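Local coordinates for glycerophosphoryl diester phosphodiesterase (Agrobacterium tumefaciens str. C58, PDB 3KS6), which belongs to the glycerophosphoryl diester phosphodiesterase family, a group of TIM-barrel proteins, and carries a bound magnesium ion, at residues V122-G125 with L126-S130; E89-C92 with A93-D97; S139-L142 with A143-D146. All coordinates share one frame; numbering follows the deposited sequence. Where two conformers were deposited one is given.

Interaction 1 of 3, residues V122-G125 with L126-S130; sequences VIAG and LERHS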
ATOM      1  N   VAL A 122     -10.190   0.015  11.646  1.00 20.84           N
ATOM      2  CA  VAL A 122     -10.001   0.424  10.256  1.00 19.51           C
ATOM      3  C   VAL A 122     -11.212   0.025   9.403  1.00 18.11           C
ATOM      4  O   VAL A 122     -11.725   0.845   8.629  1.00 18.65           O
ATOM      5  CB  VAL A 122      -8.657  -0.111   9.649  1.00 19.90           C
ATOM      6  CG1 VAL A 122      -8.647   0.111   8.092  1.00 19.22           C
ATOM      7  CG2 VAL A 122      -7.426   0.518  10.335  1.00 17.30           C
ATOM      8  N   ILE A 123     -11.662  -1.215   9.539  1.00 20.61           N
ATOM      9  CA  ILE A 123     -12.809  -1.715   8.769  1.00 19.76           C
ATOM     10  C   ILE A 123     -14.050  -0.849   9.094  1.00 21.34           C
ATOM     11  O   ILE A 123     -14.760  -0.416   8.207  1.00 21.13           O
ATOM     12  CB  ILE A 123     -13.067  -3.218   9.028  1.00 20.10           C
ATOM     13  CG1 ILE A 123     -11.948  -4.068   8.397  1.00 19.34           C
ATOM     14  CG2 ILE A 123     -14.451  -3.633   8.492  1.00 22.20           C
ATOM     15  CD1 ILE A 123     -11.931  -5.486   8.875  1.00 18.18           C
ATOM     16  N   ALA A 124     -14.245  -0.524  10.377  1.00 21.70           N
ATOM     17  CA  ALA A 124     -15.362   0.349  10.793  1.00 20.14           C
ATOM     18  C   ALA A 124     -15.271   1.741  10.207  1.00 18.90           C
ATOM     19  O   ALA A 124     -16.256   2.310   9.765  1.00 19.11           O
ATOM     20  CB  ALA A 124     -15.430   0.423  12.333  1.00 20.52           C
ATOM     21  N   GLY A 125     -14.083   2.313  10.200  1.00 18.26           N
ATOM     22  CA  GLY A 125     -13.886   3.628   9.614  1.00 19.02           C
ATOM     23  C   GLY A 125     -14.139   3.633   8.129  1.00 18.36           C
ATOM     24  O   GLY A 125     -14.755   4.571   7.604  1.00 18.93           O
ATOM     25  N   LEU A 126     -13.647   2.621   7.428  1.00 19.03           N
ATOM     26  CA  LEU A 126     -13.919   2.519   5.998  1.00 19.96           C
ATOM     27  C   LEU A 126     -15.431   2.361   5.704  1.00 22.12           C
ATOM     28  O   LEU A 126     -15.959   2.934   4.732  1.00 22.97           O
ATOM     29  CB  LEU A 126     -13.128   1.341   5.393  1.00 19.32           C
ATOM     30  CG  LEU A 126     -11.623   1.561   5.178  1.00 16.66           C
ATOM     31  CD1 LEU A 126     -10.842   0.229   4.935  1.00 14.84           C
ATOM     32  CD2 LEU A 126     -11.311   2.597   4.126  1.00 20.86           C
ATOM     33  N   GLU A 127     -16.108   1.560   6.523  1.00 21.69           N
ATOM     34  CA  GLU A 127     -17.563   1.338   6.364  1.00 22.28           C
ATOM     35  C   GLU A 127     -18.318   2.630   6.576  1.00 22.22           C
ATOM     36  O   GLU A 127     -19.229   2.972   5.823  1.00 23.67           O
ATOM     37  CB  GLU A 127     -18.053   0.308   7.364  1.00 25.28           C
ATOM     38  CG  GLU A 127     -17.760  -1.109   7.026  1.00 37.84           C
ATOM     39  CD  GLU A 127     -18.844  -1.741   6.136  1.00 48.73           C
ATOM     40  OE1 GLU A 127     -19.400  -1.017   5.279  1.00 37.61           O
ATOM     41  OE2 GLU A 127     -19.125  -2.962   6.313  1.00 55.00           O
ATOM     42  N   ARG A 128     -17.893   3.394   7.575  1.00 24.22           N
ATOM     43  CA  ARG A 128     -18.532   4.644   7.906  1.00 24.09           C
ATOM     44  C   ARG A 128     -18.522   5.636   6.755  1.00 26.77           C
ATOM     45  O   ARG A 128     -19.474   6.407   6.586  1.00 24.12           O
ATOM     46  CB  ARG A 128     -17.867   5.188   9.169  1.00 25.70           C
ATOM     47  CG  ARG A 128     -18.456   6.378   9.752  1.00 29.85           C
ATOM     48  CD  ARG A 128     -17.999   6.522  11.216  1.00 25.98           C
ATOM     49  NE  ARG A 128     -16.540   6.586  11.412  1.00 24.12           N
ATOM     50  CZ  ARG A 128     -15.800   5.744  12.135  1.00 20.88           C
ATOM     51  NH1 ARG A 128     -16.331   4.719  12.769  1.00 20.53           N
ATOM     52  NH2 ARG A 128     -14.493   5.946  12.266  1.00 24.00           N
ATOM     53  N   HIS A 129     -17.460   5.614   5.956  1.00 25.21           N
ATOM     54  CA  HIS A 129     -17.286   6.541   4.845  1.00 26.69           C
ATOM     55  C   HIS A 129     -17.482   5.842   3.481  1.00 25.56           C
ATOM     56  O   HIS A 129     -17.066   6.363   2.461  1.00 29.95           O
ATOM     57  CB  HIS A 129     -15.922   7.242   4.969  1.00 26.95           C
ATOM     58  CG  HIS A 129     -15.755   7.927   6.287  1.00 25.04           C
ATOM     59  ND1 HIS A 129     -16.579   8.955   6.685  1.00 36.33           N
ATOM     60  CD2 HIS A 129     -14.943   7.671   7.340  1.00 39.94           C
ATOM     61  CE1 HIS A 129     -16.262   9.321   7.911  1.00 35.88           C
ATOM     62  NE2 HIS A 129     -15.266   8.566   8.330  1.00 34.34           N
ATOM     63  N   SER A 130     -18.100   4.659   3.511  1.00 25.21           N
ATOM     64  CA  SER A 130     -18.469   3.878   2.333  1.00 26.09           C
ATOM     65  C   SER A 130     -17.316   3.602   1.382  1.00 27.39           C
ATOM     66  O   SER A 130     -17.483   3.671   0.154  1.00 29.51           O
ATOM     67  CB  SER A 130     -19.612   4.552   1.585  1.00 29.39           C
ATOM     68  OG  SER A 130     -20.734   4.716   2.442  1.00 33.55           O
TER
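The carbonyl oxygen of Gly125 is approached by two groups of the same residue. The backbone N of His129 makes a weak hydrogen bond to Gly125 O at 3.3 Å, and the imidazole carbon CD2 of His129 lies 3.1 Å from Gly125 O. His129 CG stands beside its own backbone N (chi1 -55°), which turns the ring back along the helix to this oxygen. The earlier turns are more regular: Leu126 N donates to Val122 O at 2.9 Å, nearly straight at 168° on the hydrogen and almost in line with the carbonyl bond. Glu127 N to Ile123 O and Arg128 N to Ala124 O follow as successive i to i+4 bonds with somewhat tilted donors; the weak bond comes where His129 leaves helical backbone angles.

The side chains differ in how they use this frame. On the buried side Val122 and Leu126 run side by side, their tips CG1 and CD1 3.8 Å apart. On another side of the helix Arg128 extends with CG opposite its backbone N (chi1 -174°), then bends at chi3, folding the guanidinium back over the preceding turn. One face of that group lies over Gly125, with NH2 3.6 Å from Gly125 CA. Termination is a Schellman motif: Ser130 has positive phi, Ser130 N bonds to Glu127 O at 3.1 Å, and Met131 N reaches Leu126 O.

Helix 118-128 is the crossover of the beta-alpha-beta unit between strands 101-106 and 135-139. Val122 rests on Cys104, while Leu126 reaches Phe102 of the same strand and Phe137 of the next; His129 leans on Glu89 and Cys92 of helix 88-95.

Interaction 2 of 3, residues E89-C92 with A93-D97; sequences EELC and ALYVD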
ATOM      1  N   GLU A  89     -10.643   9.501   7.411  1.00 21.15           N
ATOM      2  CA  GLU A  89     -11.860  10.181   6.952  1.00 24.38           C
ATOM      3  C   GLU A  89     -11.578  11.242   5.890  1.00 22.77           C
ATOM      4  O   GLU A  89     -12.284  11.366   4.863  1.00 21.96           O
ATOM      5  CB  GLU A  89     -12.577  10.837   8.154  1.00 23.05           C
ATOM      6  CG  GLU A  89     -13.766  11.708   7.727  1.00 32.12           C
ATOM      7  CD  GLU A  89     -14.462  12.452   8.867  1.00 33.13           C
ATOM      8  OE1 GLU A  89     -13.850  12.660   9.937  1.00 40.43           O
ATOM      9  OE2 GLU A  89     -15.636  12.835   8.651  1.00 37.94           O
ATOM     10  N   GLU A  90     -10.555  12.040   6.146  1.00 24.06           N
ATOM     11  CA  GLU A  90     -10.151  13.084   5.204  1.00 23.97           C
ATOM     12  C   GLU A  90      -9.694  12.476   3.878  1.00 22.38           C
ATOM     13  O   GLU A  90     -10.019  13.006   2.811  1.00 21.75           O
ATOM     14  CB  GLU A  90      -9.059  13.936   5.828  1.00 23.09           C
ATOM     15  CG  GLU A  90      -9.591  14.804   6.969  1.00 21.37           C
ATOM     16  CD  GLU A  90      -8.490  15.401   7.890  1.00 29.33           C
ATOM     17  OE1 GLU A  90      -7.292  15.080   7.762  1.00 29.10           O
ATOM     18  OE2 GLU A  90      -8.860  16.187   8.781  1.00 33.91           O
ATOM     19  N   LEU A  91      -8.950  11.360   3.950  1.00 23.26           N
ATOM     20  CA  LEU A  91      -8.539  10.616   2.748  1.00 22.24           C
ATOM     21  C   LEU A  91      -9.761  10.102   1.987  1.00 21.10           C
ATOM     22  O   LEU A  91      -9.866  10.243   0.766  1.00 21.59           O
ATOM     23  CB  LEU A  91      -7.570   9.466   3.100  1.00 23.47           C
ATOM     24  CG  LEU A  91      -7.010   8.621   1.935  1.00 22.96           C
ATOM     25  CD1 LEU A  91      -6.234   9.439   0.877  1.00 20.35           C
ATOM     26  CD2 LEU A  91      -6.173   7.470   2.461  1.00 21.34           C
ATOM     27  N   CYS A  92     -10.703   9.519   2.710  1.00 19.59           N
ATOM     28  CA  CYS A  92     -11.918   8.989   2.084  1.00 21.22           C
ATOM     29  C   CYS A  92     -12.674  10.087   1.328  1.00 23.31           C
ATOM     30  O   CYS A  92     -13.106   9.895   0.197  1.00 23.20           O
ATOM     31  CB  CYS A  92     -12.819   8.359   3.148  1.00 22.19           C
ATOM     32  SG  CYS A  92     -12.247   6.788   3.779  1.00 22.58           S
ATOM     33  N   ALA A  93     -12.755  11.270   1.933  1.00 22.87           N
ATOM     34  CA  ALA A  93     -13.422  12.418   1.273  1.00 24.04           C
ATOM     35  C   ALA A  93     -12.790  12.780  -0.060  1.00 24.18           C
ATOM     36  O   ALA A  93     -13.477  13.220  -1.001  1.00 26.99           O
ATOM     37  CB  ALA A  93     -13.419  13.627   2.195  1.00 20.99           C
ATOM     38  N   LEU A  94     -11.474  12.609  -0.187  1.00 22.49           N
ATOM     39  CA  LEU A  94     -10.836  12.905  -1.456  1.00 21.83           C
ATOM     40  C   LEU A  94     -11.223  11.925  -2.577  1.00 22.42           C
ATOM     41  O   LEU A  94     -11.058  12.244  -3.756  1.00 24.74           O
ATOM     42  CB  LEU A  94      -9.310  12.896  -1.298  1.00 20.44           C
ATOM     43  CG  LEU A  94      -8.694  13.944  -0.388  1.00 23.69           C
ATOM     44  CD1 LEU A  94      -7.167  13.672  -0.315  1.00 19.96           C
ATOM     45  CD2 LEU A  94      -9.021  15.376  -0.928  1.00 21.27           C
ATOM     46  N   TYR A  95     -11.618  10.707  -2.214  1.00 23.14           N
ATOM     47  CA  TYR A  95     -11.813   9.621  -3.186  1.00 23.07           C
ATOM     48  C   TYR A  95     -13.287   9.292  -3.456  1.00 27.43           C
ATOM     49  O   TYR A  95     -13.593   8.406  -4.261  1.00 25.68           O
ATOM     50  CB  TYR A  95     -11.003   8.379  -2.759  1.00 23.93           C
ATOM     51  CG  TYR A  95      -9.531   8.572  -3.106  1.00 21.53           C
ATOM     52  CD1 TYR A  95      -8.715   9.351  -2.319  1.00 24.03           C
ATOM     53  CD2 TYR A  95      -8.990   8.024  -4.251  1.00 23.54           C
ATOM     54  CE1 TYR A  95      -7.414   9.569  -2.636  1.00 18.42           C
ATOM     55  CE2 TYR A  95      -7.688   8.242  -4.596  1.00 24.58           C
ATOM     56  CZ  TYR A  95      -6.890   9.012  -3.786  1.00 17.90           C
ATOM     57  OH  TYR A  95      -5.570   9.249  -4.109  1.00 21.39           O
ATOM     58  N   VAL A  96     -14.180  10.046  -2.828  1.00 28.11           N
ATOM     59  CA  VAL A  96     -15.625   9.790  -2.905  1.00 31.88           C
ATOM     60  C   VAL A  96     -16.098   9.680  -4.351  1.00 30.00           C
ATOM     61  O   VAL A  96     -16.824   8.728  -4.685  1.00 30.76           O
ATOM     62  CB  VAL A  96     -16.467  10.873  -2.145  1.00 31.33           C
ATOM     63  CG1 VAL A  96     -16.446  12.201  -2.864  1.00 34.92           C
ATOM     64  CG2 VAL A  96     -17.906  10.406  -1.964  1.00 36.47           C
ATOM     65  N   ASP A  97     -15.644  10.615  -5.189  1.00 28.90           N
ATOM     66  CA  ASP A  97     -16.024  10.686  -6.591  1.00 28.87           C
ATOM     67  C   ASP A  97     -14.942  10.251  -7.564  1.00 29.54           C
ATOM     68  O   ASP A  97     -15.097  10.439  -8.756  1.00 30.45           O
ATOM     69  CB  ASP A  97     -16.390  12.125  -6.941  1.00 30.28           C
ATOM     70  CG  ASP A  97     -17.620  12.608  -6.216  1.00 39.65           C
ATOM     71  OD1 ASP A  97     -18.548  11.790  -5.985  1.00 41.41           O
ATOM     72  OD2 ASP A  97     -17.654  13.816  -5.889  1.00 51.56           O
TER
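The Tyr95 ring receives Leu91 O at its edge, in the ring plane, with Tyr95 CD1 3.4 Å from that oxygen. Leu91 CD1 comes to the CD1-CE1 side from off the ring plane, 3.7 Å from Tyr95 CE1, the two side chains set at a slant to one another. Phe102 adds an edge-to-face ring contact from strand 101-106. All this belongs to the last turns of helix 88-95, which packs against strands of the TIM barrel. Leu91 CG lies opposite its backbone N (chi1 -178°), and this rotation carries the isobutyl group forward along the helix to the tyrosine one turn on.

The backbone pattern changes from residue to residue. Ala93 N gives Glu89 O a sound i to i+4 bond of 3.0 Å at 158°. Leu94 N is shared instead between two weak bonds, to Glu90 O at 3.4 Å and to Leu91 O at 3.0 Å. Leu91 O thus meets two weak amide donors, Leu94 N and Tyr95 N, besides the ring edge, and the carbonyl that touches the aromatic ring is also the one where the bonding divides.

Beyond the helix, Leu91 packs on Phe23 of helix 20-27 and Phe36 of strand 33-40, and Tyr95 touches Val34, so these two side chains meet helix 20-27 and strand 33-40. Glu90 OE1 forms a salt bridge with Lys73 and also accepts from Thr87 N, which gives this carboxylate two partners near the start of the helix.

By Tyr95 the i to i+3 bond prevails: Tyr95 N lies 2.9 Å from Cys92 O, and the donor stands above the carbonyl plane, 57° out of it, rather than on a lone pair.

Interaction 3 of 3, residues S139-L142 with A143-D146; sequences SFLL and ASMD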
ATOM      1  N   SER A 139      -0.477  -6.393   4.031  1.00 17.31           N
ATOM      2  CA  SER A 139       0.355  -6.311   5.234  1.00 16.21           C
ATOM      3  C   SER A 139       1.553  -7.168   5.038  1.00 16.46           C
ATOM      4  O   SER A 139       1.463  -8.168   4.309  1.00 15.50           O
ATOM      5  CB  SER A 139      -0.392  -6.870   6.442  1.00 18.79           C
ATOM      6  OG  SER A 139       0.321  -6.646   7.628  1.00 17.00           O
ATOM      7  N   PHE A 140       2.674  -6.813   5.685  1.00 14.57           N
ATOM      8  CA  PHE A 140       3.818  -7.738   5.752  1.00 15.80           C
ATOM      9  C   PHE A 140       3.614  -8.808   6.831  1.00 16.59           C
ATOM     10  O   PHE A 140       4.331  -9.807   6.828  1.00 16.47           O
ATOM     11  CB  PHE A 140       5.099  -6.989   6.087  1.00 17.20           C
ATOM     12  CG  PHE A 140       5.695  -6.245   4.934  1.00 16.05           C
ATOM     13  CD1 PHE A 140       5.307  -4.941   4.645  1.00 17.91           C
ATOM     14  CD2 PHE A 140       6.635  -6.846   4.112  1.00 18.66           C
ATOM     15  CE1 PHE A 140       5.870  -4.247   3.596  1.00 17.68           C
ATOM     16  CE2 PHE A 140       7.185  -6.137   3.040  1.00 19.76           C
ATOM     17  CZ  PHE A 140       6.805  -4.848   2.808  1.00 20.12           C
ATOM     18  N   LEU A 141       2.684  -8.570   7.768  1.00 17.51           N
ATOM     19  CA  LEU A 141       2.495  -9.416   8.942  1.00 17.19           C
ATOM     20  C   LEU A 141       1.391 -10.441   8.763  1.00 17.00           C
ATOM     21  O   LEU A 141       0.225 -10.112   8.546  1.00 14.94           O
ATOM     22  CB  LEU A 141       2.229  -8.597  10.196  1.00 19.82           C
ATOM     23  CG  LEU A 141       3.431  -8.029  10.970  1.00 21.50           C
ATOM     24  CD1 LEU A 141       4.229  -7.102  10.110  1.00 20.96           C
ATOM     25  CD2 LEU A 141       3.019  -7.294  12.256  1.00 19.38           C
ATOM     26  N   LEU A 142       1.763 -11.705   8.870  1.00 14.78           N
ATOM     27  CA  LEU A 142       0.796 -12.792   8.789  1.00 14.21           C
ATOM     28  C   LEU A 142      -0.244 -12.726   9.903  1.00 17.40           C
ATOM     29  O   LEU A 142      -1.394 -13.120   9.698  1.00 17.54           O
ATOM     30  CB  LEU A 142       1.470 -14.166   8.829  1.00 16.32           C
ATOM     31  CG  LEU A 142       2.133 -14.622   7.556  1.00 16.93           C
ATOM     32  CD1 LEU A 142       2.701 -16.049   7.823  1.00 17.31           C
ATOM     33  CD2 LEU A 142       1.160 -14.614   6.373  1.00 18.27           C
ATOM     34  N   ALA A 143       0.132 -12.252  11.085  1.00 19.01           N
ATOM     35  CA  ALA A 143      -0.855 -12.101  12.157  1.00 18.23           C
ATOM     36  C   ALA A 143      -1.979 -11.202  11.691  1.00 21.02           C
ATOM     37  O   ALA A 143      -3.141 -11.458  11.977  1.00 19.23           O
ATOM     38  CB  ALA A 143      -0.209 -11.475  13.454  1.00 18.00           C
ATOM     39  N   SER A 144      -1.596 -10.113  11.017  1.00 20.12           N
ATOM     40  CA  SER A 144      -2.545  -9.136  10.505  1.00 19.76           C
ATOM     41  C   SER A 144      -3.320  -9.712   9.305  1.00 18.14           C
ATOM     42  O   SER A 144      -4.494  -9.430   9.148  1.00 17.83           O
ATOM     43  CB  SER A 144      -1.845  -7.817  10.147  1.00 20.68           C
ATOM     44  OG  SER A 144      -1.225  -7.227  11.277  1.00 22.74           O
HETATM   45  N   MSE A 145      -2.680 -10.548   8.501  0.50 18.45           N
HETATM   46  CA  MSE A 145      -3.381 -11.217   7.404  0.50 17.49           C
HETATM   47  C   MSE A 145      -4.447 -12.160   7.957  0.50 18.35           C
HETATM   48  O   MSE A 145      -5.547 -12.285   7.405  0.50 16.36           O
HETATM   49  CB  MSE A 145      -2.389 -12.006   6.557  0.50 17.32           C
HETATM   50  CG  MSE A 145      -1.307 -11.154   5.896  0.50 13.99           C
HETATM   51 SE   MSE A 145      -1.983  -9.881   4.574  0.38 13.08          SE
HETATM   52  CE  MSE A 145      -2.756  -8.558   5.505  0.50 21.34           C
ATOM     53  N   ASP A 146      -4.106 -12.842   9.046  1.00 19.39           N
ATOM     54  CA  ASP A 146      -5.055 -13.730   9.705  1.00 18.46           C
ATOM     55  C   ASP A 146      -6.248 -12.971  10.273  1.00 17.67           C
ATOM     56  O   ASP A 146      -7.387 -13.415  10.174  1.00 19.97           O
ATOM     57  CB  ASP A 146      -4.346 -14.594  10.781  1.00 15.92           C
ATOM     58  CG  ASP A 146      -3.420 -15.630  10.181  1.00 20.37           C
ATOM     59  OD1 ASP A 146      -3.404 -15.782   8.931  1.00 18.89           O
ATOM     60  OD2 ASP A 146      -2.702 -16.318  10.964  1.00 20.21           O
TER
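Leu141 O accepts from Met145 N at 2.9 Å with the donor in the carbonyl plane, the first of two main-chain hydrogen bonds that start helix 142-151 from the N-cap residue Leu141. Leu142 O accepts from Asp146 N at 2.8 Å and 158°, the donor tilted from that plane.

A side-chain bond orders the residues before the cap. Ser139 OG accepts from Leu141 N at 3.1 Å, forming an ST turn. Ser139 OG lies opposite its backbone N (chi1 -173°) and so beside its own carbonyl carbon, which turns the oxygen toward the Leu141 amide; it is also hydrogen-bonded to Ile106 O of strand 101-106, so this buried hydroxyl has two partners.

Van der Waals contacts are few. Ser144 CB approaches Ser139 OG at 3.5 Å, and Ser144 OG lies 3.9 Å from Leu141 CB. The side-chain contact of Leu142 with Met145, a selenomethionine, is uncertain because two conformers were modelled.

Among the electrostatic contacts, Asp146 OD1 lies 3.4 Å from Leu142 O, two acceptors, probably unfavourable by itself; OD1 is hydrogen-bonded to His180 ND1, which may compensate.

The segment leads out of strand 135-139, where Ser139 still pairs through its backbone with Leu159 of strand 156-160. Leu142 and Met145 pack on Trp158 of that strand, Ser144 on Ile106 of strand 101-106, and Leu141 against Pro108 and Pro114 in the loop leading toward helix 118-128.

Along the chain the order is interaction 2, then interaction 1, then interaction 3, each a local contact within one continuous stretch; none closes a long loop, and none nests in or crosses another. Interaction 2 runs along helix 88-95, ahead of strand 101-106. Interaction 1 finishes helix 118-128, the crossover to strand 135-139, and interaction 3 opens helix 142-151 just after that strand. Interactions 1 and 2 touch through His129, whose CE1 is 3.5 Å from Glu89 CG, bringing the start of helix 88-95 against the residue after helix 118-128. Interaction 3 stands apart, its centre about 20 Å from the centre of interaction 1 and about 26 Å from that of interaction 2.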